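Side-chain contacts in hypothetical protein PH1789 (Pyrococcus horikoshii, PDB 1WR2), which is of unknown function but carries an ATP-grasp domain, a fold in which two alpha/beta subdomains pack against each other: residues A[188-191]-A[192-196]; A[195-198]-A[199-203]; A[152-155]-A[156-160]. One frame throughout, in Å; residues are numbered along the deposited sequence.

How the contacts relate
Contacts 1 and 2 are overlapping stretches of helix 187-203, about 10 Å apart between centres, and they share Leu195 and Lys196. Contact 3 is the end of edge strand 152-155 with the loop that leads to helix 160-168; the loop runs alongside helix 187-203, and the centre of contact 3 is about 11 Å from that of contact 1 and 10 Å from that of contact 2. The closest link is polar: Ser198 OG probably accepts a hydrogen bond from Ile158 N at 2.9 Å. Close by, the methyl Leu195 CD2 packs 3.7 Å from the backbone oxygen Thr159 O. All three contacts belong to the ATP-grasp domain, and they lie on the same side of the chain's centre.

Contact 1. Residues A[188-191]-A[192-196]; sequences DAIV and DMLLK
Val191 and Leu195 meet one turn apart on helix 187-203, in the i to i+4 pattern of an alpha-helix, with Val191 CG1 4.2 Å from Leu195 CD1. The two methyls meet loosely. In Val191, CG1 is swung anti to the backbone N (chi1 170°), which carries it forward along the helix, while CG of Leu195 sits beside its own backbone N and so reaches back to within 3.3 Å of Val191 O. A similar pair follows the same spacing: Ile190 CG2 lies 4.3 Å from Leu194 CD1. Met193 bends at chi3 (-80°), and its CE comes back over the previous turn to 3.9 Å from Ala189 O.

Beneath these side chains run four backbone bonds. The straightest joins Leu194 N to Ile190 O at 3.0 Å, with an N-H...O angle of 168°. Outside the helix, Ile190 rests on Phe138 and Leu194 on Ile136 of strand 133-140, and both also touch Ile167 of helix 160-168. Met193 instead rests on Val216 and on the loop at Leu34 and Pro35.

The more open flank is charged. Lys196 reaches back one turn in a nearly extended chain, and a weak hydrogen bond to Gly33 O also holds its ammonium group. Its NZ forms a salt bridge with Asp192 OD2 at 2.8 Å, using the syn lone pair of that oxygen.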
ATOM      1  N   ASP A 188     -18.660   2.821   4.045  1.00 44.50           N
ATOM      2  CA  ASP A 188     -18.355   2.370   5.402  1.00 43.86           C
ATOM      3  C   ASP A 188     -16.982   1.707   5.469  1.00 41.53           C
ATOM      4  O   ASP A 188     -16.268   1.813   6.472  1.00 38.91           O
ATOM      5  CB  ASP A 188     -19.430   1.391   5.876  1.00 47.18           C
ATOM      6  CG  ASP A 188     -20.774   2.064   6.085  1.00 49.88           C
ATOM      7  OD1 ASP A 188     -21.262   2.739   5.154  1.00 52.32           O
ATOM      8  OD2 ASP A 188     -21.345   1.913   7.184  1.00 53.32           O
ATOM      9  N   ALA A 189     -16.623   1.012   4.398  1.00 38.98           N
ATOM     10  CA  ALA A 189     -15.332   0.349   4.332  1.00 39.79           C
ATOM     11  C   ALA A 189     -14.250   1.427   4.289  1.00 38.54           C
ATOM     12  O   ALA A 189     -13.204   1.307   4.923  1.00 38.10           O
ATOM     13  CB  ALA A 189     -15.260  -0.529   3.088  1.00 39.19           C
ATOM     14  N   ILE A 190     -14.506   2.493   3.543  1.00 37.39           N
ATOM     15  CA  ILE A 190     -13.529   3.570   3.468  1.00 35.96           C
ATOM     16  C   ILE A 190     -13.402   4.222   4.834  1.00 35.92           C
ATOM     17  O   ILE A 190     -12.302   4.502   5.295  1.00 32.50           O
ATOM     18  CB  ILE A 190     -13.934   4.631   2.448  1.00 34.87           C
ATOM     19  CG1 ILE A 190     -14.113   3.981   1.075  1.00 33.97           C
ATOM     20  CG2 ILE A 190     -12.864   5.714   2.392  1.00 35.92           C
ATOM     21  CD1 ILE A 190     -14.620   4.915   0.011  1.00 33.56           C
ATOM     22  N   VAL A 191     -14.536   4.465   5.481  1.00 35.74           N
ATOM     23  CA  VAL A 191     -14.531   5.081   6.800  1.00 37.60           C
ATOM     24  C   VAL A 191     -13.709   4.248   7.778  1.00 39.66           C
ATOM     25  O   VAL A 191     -12.963   4.786   8.596  1.00 39.96           O
ATOM     26  CB  VAL A 191     -15.969   5.223   7.345  1.00 38.68           C
ATOM     27  CG1 VAL A 191     -15.936   5.626   8.804  1.00 37.61           C
ATOM     28  CG2 VAL A 191     -16.729   6.251   6.524  1.00 35.70           C
ATOM     29  N   ASP A 192     -13.849   2.929   7.693  1.00 40.65           N
ATOM     30  CA  ASP A 192     -13.110   2.039   8.576  1.00 41.81           C
ATOM     31  C   ASP A 192     -11.600   2.140   8.317  1.00 40.35           C
ATOM     32  O   ASP A 192     -10.804   2.148   9.261  1.00 39.54           O
ATOM     33  CB  ASP A 192     -13.587   0.595   8.395  1.00 45.04           C
ATOM     34  CG  ASP A 192     -12.989  -0.352   9.427  1.00 47.63           C
ATOM     35  OD1 ASP A 192     -13.177  -0.113  10.642  1.00 50.00           O
ATOM     36  OD2 ASP A 192     -12.331  -1.333   9.023  1.00 49.51           O
ATOM     37  N   MET A 193     -11.202   2.232   7.049  1.00 38.63           N
ATOM     38  CA  MET A 193      -9.779   2.348   6.731  1.00 38.32           C
ATOM     39  C   MET A 193      -9.192   3.643   7.263  1.00 35.23           C
ATOM     40  O   MET A 193      -8.107   3.652   7.835  1.00 32.56           O
ATOM     41  CB  MET A 193      -9.540   2.281   5.232  1.00 40.01           C
ATOM     42  CG  MET A 193      -9.456   0.873   4.692  1.00 45.49           C
ATOM     43  SD  MET A 193      -8.879   0.882   2.986  1.00 47.52           S
ATOM     44  CE  MET A 193     -10.413   1.296   2.145  1.00 47.67           C
ATOM     45  N   LEU A 194      -9.913   4.741   7.076  1.00 32.24           N
ATOM     46  CA  LEU A 194      -9.441   6.032   7.559  1.00 32.32           C
ATOM     47  C   LEU A 194      -9.238   6.020   9.077  1.00 32.81           C
ATOM     48  O   LEU A 194      -8.251   6.560   9.585  1.00 32.09           O
ATOM     49  CB  LEU A 194     -10.435   7.134   7.161  1.00 31.25           C
ATOM     50  CG  LEU A 194     -10.429   7.608   5.699  1.00 31.86           C
ATOM     51  CD1 LEU A 194     -11.672   8.474   5.440  1.00 31.48           C
ATOM     52  CD2 LEU A 194      -9.132   8.394   5.413  1.00 28.97           C
ATOM     53  N   LEU A 195     -10.169   5.409   9.805  1.00 34.00           N
ATOM     54  CA  LEU A 195     -10.060   5.359  11.265  1.00 35.31           C
ATOM     55  C   LEU A 195      -8.901   4.468  11.702  1.00 34.90           C
ATOM     56  O   LEU A 195      -8.199   4.780  12.658  1.00 33.38           O
ATOM     57  CB  LEU A 195     -11.373   4.868  11.894  1.00 35.02           C
ATOM     58  CG  LEU A 195     -12.598   5.784  11.754  1.00 39.06           C
ATOM     59  CD1 LEU A 195     -13.791   5.114  12.417  1.00 41.07           C
ATOM     60  CD2 LEU A 195     -12.333   7.148  12.398  1.00 37.13           C
ATOM     61  N   LYS A 196      -8.704   3.356  11.003  1.00 34.86           N
ATOM     62  CA  LYS A 196      -7.608   2.461  11.337  1.00 35.15           C
ATOM     63  C   LYS A 196      -6.269   3.130  11.033  1.00 34.31           C
ATOM     64  O   LYS A 196      -5.320   3.013  11.805  1.00 34.17           O
ATOM     65  CB  LYS A 196      -7.758   1.131  10.584  1.00 35.99           C
ATOM     66  CG  LYS A 196      -8.806   0.208  11.226  1.00 37.69           C
ATOM     67  CD  LYS A 196      -9.034  -1.078  10.442  1.00 41.09           C
ATOM     68  CE  LYS A 196      -9.920  -2.035  11.247  1.00 41.31           C
ATOM     69  NZ  LYS A 196     -10.619  -3.022  10.384  1.00 45.32           N
TER

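Contact 2. Residues A[195-198]-A[199-203]; sequences LKVS and KLVDD
Val197 O takes the shortest backbone bond of this part of helix 187-203, from Val201 N at 2.8 Å with an N-H...O angle of 166°. The same oxygen is pressed by a methyl: Val201 CG2 stands only 3.0 Å from it, a tight approach. This is the i to i+4 repeat of an alpha-helix, and the valine side chains follow it, lying side by side and pointing the same way, with Val197 CG1 3.8 Å from Val201 CG2. Both have CG1 anti to the backbone N; in Val201 (chi1 180°) that leaves CG2 beside its own N, turned back toward the preceding turn and its carbonyl. The pair faces the large antiparallel sheet, where both valines touch Val126, while Val197 also meets Ile136 and Leu213 and Val201 meets His134 and Met211.

Leu200 faces strand 208-218 as well, at Ile208 and Met211, and its CB passes 3.4 Å from Lys196 O. On another face Ser198 O accepts Asp202 N at 2.9 Å, with Asp202 CB also close by. The Ser198 hydroxyl has its partner in the loop, at Ile158 N, so this flank of the helix is tied to the 156-160 segment.

The last turn carries a salt bridge on the exposed side. Lys199 leaves the helix with CG anti to the backbone N and then bends at chi2 (57°), which brings the otherwise extended chain round to Asp203. Asp203 OD2 is held by Tyr32 OH, while Lys199 NZ approaches the syn lone pair of Asp203 OD1 at 2.8 Å.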
ATOM      1  N   LEU A 195     -10.169   5.409   9.805  1.00 34.00           N
ATOM      2  CA  LEU A 195     -10.060   5.359  11.265  1.00 35.31           C
ATOM      3  C   LEU A 195      -8.901   4.468  11.702  1.00 34.90           C
ATOM      4  O   LEU A 195      -8.199   4.780  12.658  1.00 33.38           O
ATOM      5  CB  LEU A 195     -11.373   4.868  11.894  1.00 35.02           C
ATOM      6  CG  LEU A 195     -12.598   5.784  11.754  1.00 39.06           C
ATOM      7  CD1 LEU A 195     -13.791   5.114  12.417  1.00 41.07           C
ATOM      8  CD2 LEU A 195     -12.333   7.148  12.398  1.00 37.13           C
ATOM      9  N   LYS A 196      -8.704   3.356  11.003  1.00 34.86           N
ATOM     10  CA  LYS A 196      -7.608   2.461  11.337  1.00 35.15           C
ATOM     11  C   LYS A 196      -6.269   3.130  11.033  1.00 34.31           C
ATOM     12  O   LYS A 196      -5.320   3.013  11.805  1.00 34.17           O
ATOM     13  CB  LYS A 196      -7.758   1.131  10.584  1.00 35.99           C
ATOM     14  CG  LYS A 196      -8.806   0.208  11.226  1.00 37.69           C
ATOM     15  CD  LYS A 196      -9.034  -1.078  10.442  1.00 41.09           C
ATOM     16  CE  LYS A 196      -9.920  -2.035  11.247  1.00 41.31           C
ATOM     17  NZ  LYS A 196     -10.619  -3.022  10.384  1.00 45.32           N
ATOM     18  N   VAL A 197      -6.174   3.843   9.916  1.00 31.79           N
ATOM     19  CA  VAL A 197      -4.915   4.526   9.621  1.00 32.11           C
ATOM     20  C   VAL A 197      -4.664   5.607  10.660  1.00 31.70           C
ATOM     21  O   VAL A 197      -3.531   5.812  11.104  1.00 32.13           O
ATOM     22  CB  VAL A 197      -4.931   5.182   8.218  1.00 32.38           C
ATOM     23  CG1 VAL A 197      -3.705   6.088   8.047  1.00 28.42           C
ATOM     24  CG2 VAL A 197      -4.940   4.100   7.153  1.00 27.83           C
ATOM     25  N   SER A 198      -5.730   6.305  11.042  1.00 34.38           N
ATOM     26  CA  SER A 198      -5.642   7.368  12.037  1.00 34.96           C
ATOM     27  C   SER A 198      -5.088   6.811  13.348  1.00 35.62           C
ATOM     28  O   SER A 198      -4.225   7.417  13.975  1.00 36.41           O
ATOM     29  CB  SER A 198      -7.037   7.973  12.266  1.00 35.66           C
ATOM     30  OG  SER A 198      -7.022   8.993  13.247  1.00 34.81           O
ATOM     31  N   LYS A 199      -5.596   5.648  13.747  1.00 37.25           N
ATOM     32  CA  LYS A 199      -5.178   4.974  14.977  1.00 37.63           C
ATOM     33  C   LYS A 199      -3.711   4.571  14.872  1.00 37.30           C
ATOM     34  O   LYS A 199      -2.904   4.844  15.766  1.00 36.13           O
ATOM     35  CB  LYS A 199      -6.061   3.738  15.199  1.00 41.03           C
ATOM     36  CG  LYS A 199      -5.591   2.788  16.294  1.00 44.35           C
ATOM     37  CD  LYS A 199      -5.446   3.488  17.640  1.00 50.11           C
ATOM     38  CE  LYS A 199      -4.987   2.509  18.717  1.00 50.75           C
ATOM     39  NZ  LYS A 199      -4.690   3.196  20.000  1.00 52.31           N
ATOM     40  N   LEU A 200      -3.379   3.926  13.762  1.00 35.55           N
ATOM     41  CA  LEU A 200      -2.022   3.477  13.491  1.00 35.10           C
ATOM     42  C   LEU A 200      -1.034   4.644  13.570  1.00 35.10           C
ATOM     43  O   LEU A 200       0.000   4.551  14.236  1.00 34.75           O
ATOM     44  CB  LEU A 200      -1.981   2.830  12.093  1.00 35.19           C
ATOM     45  CG  LEU A 200      -0.714   2.178  11.524  1.00 34.75           C
ATOM     46  CD1 LEU A 200      -1.106   1.360  10.315  1.00 34.60           C
ATOM     47  CD2 LEU A 200       0.321   3.220  11.137  1.00 34.68           C
ATOM     48  N   VAL A 201      -1.365   5.746  12.903  1.00 33.45           N
ATOM     49  CA  VAL A 201      -0.496   6.920  12.894  1.00 32.92           C
ATOM     50  C   VAL A 201      -0.403   7.601  14.260  1.00 35.09           C
ATOM     51  O   VAL A 201       0.678   8.033  14.674  1.00 34.42           O
ATOM     52  CB  VAL A 201      -0.975   7.943  11.844  1.00 32.11           C
ATOM     53  CG1 VAL A 201      -0.068   9.173  11.844  1.00 28.52           C
ATOM     54  CG2 VAL A 201      -0.986   7.283  10.467  1.00 29.92           C
ATOM     55  N   ASP A 202      -1.530   7.700  14.955  1.00 34.79           N
ATOM     56  CA  ASP A 202      -1.538   8.328  16.272  1.00 39.43           C
ATOM     57  C   ASP A 202      -0.628   7.509  17.204  1.00 38.99           C
ATOM     58  O   ASP A 202       0.218   8.057  17.905  1.00 40.64           O
ATOM     59  CB  ASP A 202      -2.978   8.392  16.795  1.00 40.90           C
ATOM     60  CG  ASP A 202      -3.125   9.277  18.028  1.00 44.04           C
ATOM     61  OD1 ASP A 202      -2.475  10.335  18.094  1.00 44.46           O
ATOM     62  OD2 ASP A 202      -3.915   8.918  18.923  1.00 46.26           O
ATOM     63  N   ASP A 203      -0.788   6.190  17.180  1.00 40.17           N
ATOM     64  CA  ASP A 203       0.027   5.299  18.002  1.00 40.97           C
ATOM     65  C   ASP A 203       1.508   5.417  17.694  1.00 42.42           C
ATOM     66  O   ASP A 203       2.345   5.490  18.599  1.00 41.10           O
ATOM     67  CB  ASP A 203      -0.377   3.849  17.767  1.00 42.37           C
ATOM     68  CG  ASP A 203      -1.558   3.438  18.590  1.00 42.52           C
ATOM     69  OD1 ASP A 203      -2.225   4.328  19.160  1.00 43.76           O
ATOM     70  OD2 ASP A 203      -1.819   2.225  18.659  1.00 44.25           O
TER

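Contact 3. Residues A[152-155]-A[156-160]; sequences TFRL and VPITE
Arg154 and Ile158 cross at about a right angle where strand 152-155 gives way to the loop, with Ile158 CG2 lying 3.6 Å from Arg154 CB and a little farther from CG. Ile158 takes an uncommon first torsion, chi1 63°, which lodges CG1 in the crowded position between its backbone N and carbonyl carbon. The CG2 methyl is then anti to the carbonyl carbon and turned back toward the strand, where it also touches Leu155 O at 3.2 Å.

Beyond CG the arginine leaves the contact. Its first torsion, -128°, is away from the staggered values, and further bends at chi2 and chi3 fold the guanidinium back beside its own strand. There NH1 donates to Phe153 O at 3.0 Å, almost straight at 171°, with the oxygen close to the guanidinium plane. The same nitrogen forms a salt bridge with Glu169, so two acceptors grip it and should help hold the guanidinium in place.

The chain turns sharply here, with a cis peptide before Pro157; Leu155 O and Pro157 O, both acceptors, stand 3.1 Å apart. Val156 CB leads away from the strand segment overall, and its side chain packs on Ser198 and Ile136.

Thr159 is the N-cap of helix 160-168, its side chain capping a backbone N of the first turn. The edge strand pairs antiparallel with strand 133-140, Thr152 with Phe138 and Arg154 with Ile136, the backbone pairing continuing past its end at Val156 with His134. Ile158 touches both Ile136 of that strand and Leu195 of helix 187-203.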
ATOM      1  N   THR A 152      -9.030  15.810   0.311  1.00 36.07           N
ATOM      2  CA  THR A 152      -9.478  16.481   1.522  1.00 35.95           C
ATOM      3  C   THR A 152      -8.560  15.964   2.628  1.00 35.14           C
ATOM      4  O   THR A 152      -7.922  14.919   2.452  1.00 30.64           O
ATOM      5  CB  THR A 152     -10.953  16.135   1.845  1.00 35.97           C
ATOM      6  OG1 THR A 152     -11.108  14.712   1.978  1.00 37.11           O
ATOM      7  CG2 THR A 152     -11.861  16.635   0.731  1.00 39.11           C
ATOM      8  N   PHE A 153      -8.471  16.685   3.743  1.00 33.54           N
ATOM      9  CA  PHE A 153      -7.609  16.247   4.834  1.00 35.17           C
ATOM     10  C   PHE A 153      -8.204  16.544   6.205  1.00 35.35           C
ATOM     11  O   PHE A 153      -9.203  17.263   6.326  1.00 34.46           O
ATOM     12  CB  PHE A 153      -6.218  16.896   4.712  1.00 36.42           C
ATOM     13  CG  PHE A 153      -6.136  18.289   5.279  1.00 39.38           C
ATOM     14  CD1 PHE A 153      -5.828  18.492   6.626  1.00 41.79           C
ATOM     15  CD2 PHE A 153      -6.374  19.397   4.475  1.00 39.48           C
ATOM     16  CE1 PHE A 153      -5.757  19.788   7.163  1.00 41.61           C
ATOM     17  CE2 PHE A 153      -6.307  20.695   4.998  1.00 42.78           C
ATOM     18  CZ  PHE A 153      -5.997  20.889   6.349  1.00 41.42           C
ATOM     19  N   ARG A 154      -7.582  15.976   7.233  1.00 33.93           N
ATOM     20  CA  ARG A 154      -8.022  16.162   8.610  1.00 35.96           C
ATOM     21  C   ARG A 154      -6.803  15.881   9.484  1.00 35.67           C
ATOM     22  O   ARG A 154      -5.913  15.130   9.077  1.00 33.87           O
ATOM     23  CB  ARG A 154      -9.136  15.158   8.928  1.00 36.75           C
ATOM     24  CG  ARG A 154     -10.407  15.750   9.519  1.00 45.20           C
ATOM     25  CD  ARG A 154     -10.880  16.951   8.731  1.00 44.48           C
ATOM     26  NE  ARG A 154     -12.327  16.969   8.566  1.00 44.83           N
ATOM     27  CZ  ARG A 154     -12.928  17.250   7.417  1.00 45.66           C
ATOM     28  NH1 ARG A 154     -12.201  17.531   6.342  1.00 43.34           N
ATOM     29  NH2 ARG A 154     -14.249  17.252   7.341  1.00 48.14           N
ATOM     30  N   LEU A 155      -6.739  16.483  10.667  1.00 35.45           N
ATOM     31  CA  LEU A 155      -5.606  16.220  11.547  1.00 36.68           C
ATOM     32  C   LEU A 155      -5.844  14.906  12.291  1.00 36.95           C
ATOM     33  O   LEU A 155      -6.971  14.585  12.670  1.00 36.33           O
ATOM     34  CB  LEU A 155      -5.411  17.366  12.545  1.00 38.10           C
ATOM     35  CG  LEU A 155      -4.989  18.688  11.907  1.00 38.99           C
ATOM     36  CD1 LEU A 155      -4.723  19.734  12.990  1.00 40.47           C
ATOM     37  CD2 LEU A 155      -3.735  18.457  11.064  1.00 36.22           C
ATOM     38  N   VAL A 156      -4.778  14.137  12.464  1.00 35.36           N
ATOM     39  CA  VAL A 156      -4.859  12.867  13.166  1.00 37.27           C
ATOM     40  C   VAL A 156      -4.694  13.159  14.663  1.00 38.27           C
ATOM     41  O   VAL A 156      -3.859  13.971  15.047  1.00 37.37           O
ATOM     42  CB  VAL A 156      -3.732  11.923  12.687  1.00 36.86           C
ATOM     43  CG1 VAL A 156      -3.734  10.636  13.495  1.00 37.85           C
ATOM     44  CG2 VAL A 156      -3.912  11.628  11.203  1.00 34.52           C
ATOM     45  N   PRO A 157      -5.481  12.496  15.528  1.00 39.64           N
ATOM     46  CA  PRO A 157      -6.516  11.493  15.260  1.00 40.44           C
ATOM     47  C   PRO A 157      -7.834  12.095  14.798  1.00 41.18           C
ATOM     48  O   PRO A 157      -8.210  13.194  15.208  1.00 42.63           O
ATOM     49  CB  PRO A 157      -6.655  10.788  16.602  1.00 40.20           C
ATOM     50  CG  PRO A 157      -6.517  11.941  17.554  1.00 40.82           C
ATOM     51  CD  PRO A 157      -5.325  12.700  16.983  1.00 40.59           C
ATOM     52  N   ILE A 158      -8.539  11.364  13.944  1.00 40.44           N
ATOM     53  CA  ILE A 158      -9.822  11.831  13.439  1.00 41.95           C
ATOM     54  C   ILE A 158     -10.939  11.013  14.075  1.00 42.96           C
ATOM     55  O   ILE A 158     -10.712   9.905  14.560  1.00 41.85           O
ATOM     56  CB  ILE A 158      -9.924  11.666  11.905  1.00 40.87           C
ATOM     57  CG1 ILE A 158      -9.833  10.181  11.536  1.00 37.14           C
ATOM     58  CG2 ILE A 158      -8.815  12.459  11.217  1.00 37.59           C
ATOM     59  CD1 ILE A 158      -9.971   9.894  10.052  1.00 39.07           C
ATOM     60  N   THR A 159     -12.146  11.569  14.073  1.00 43.39           N
ATOM     61  CA  THR A 159     -13.301  10.876  14.615  1.00 43.08           C
ATOM     62  C   THR A 159     -14.052  10.307  13.427  1.00 44.22           C
ATOM     63  O   THR A 159     -13.722  10.614  12.276  1.00 42.72           O
ATOM     64  CB  THR A 159     -14.211  11.846  15.390  1.00 42.91           C
ATOM     65  OG1 THR A 159     -14.562  12.946  14.544  1.00 43.45           O
ATOM     66  CG2 THR A 159     -13.488  12.376  16.624  1.00 40.97           C
ATOM     67  N   GLU A 160     -15.047   9.466  13.686  1.00 45.31           N
ATOM     68  CA  GLU A 160     -15.810   8.894  12.589  1.00 46.37           C
ATOM     69  C   GLU A 160     -16.502  10.012  11.826  1.00 45.65           C
ATOM     70  O   GLU A 160     -16.709   9.913  10.616  1.00 45.04           O
ATOM     71  CB  GLU A 160     -16.851   7.894  13.093  1.00 48.00           C
ATOM     72  CG  GLU A 160     -17.689   7.338  11.957  1.00 51.48           C
ATOM     73  CD  GLU A 160     -18.679   6.293  12.403  1.00 54.89           C
ATOM     74  OE1 GLU A 160     -19.448   5.813  11.544  1.00 55.74           O
ATOM     75  OE2 GLU A 160     -18.688   5.947  13.603  1.00 56.50           O
TER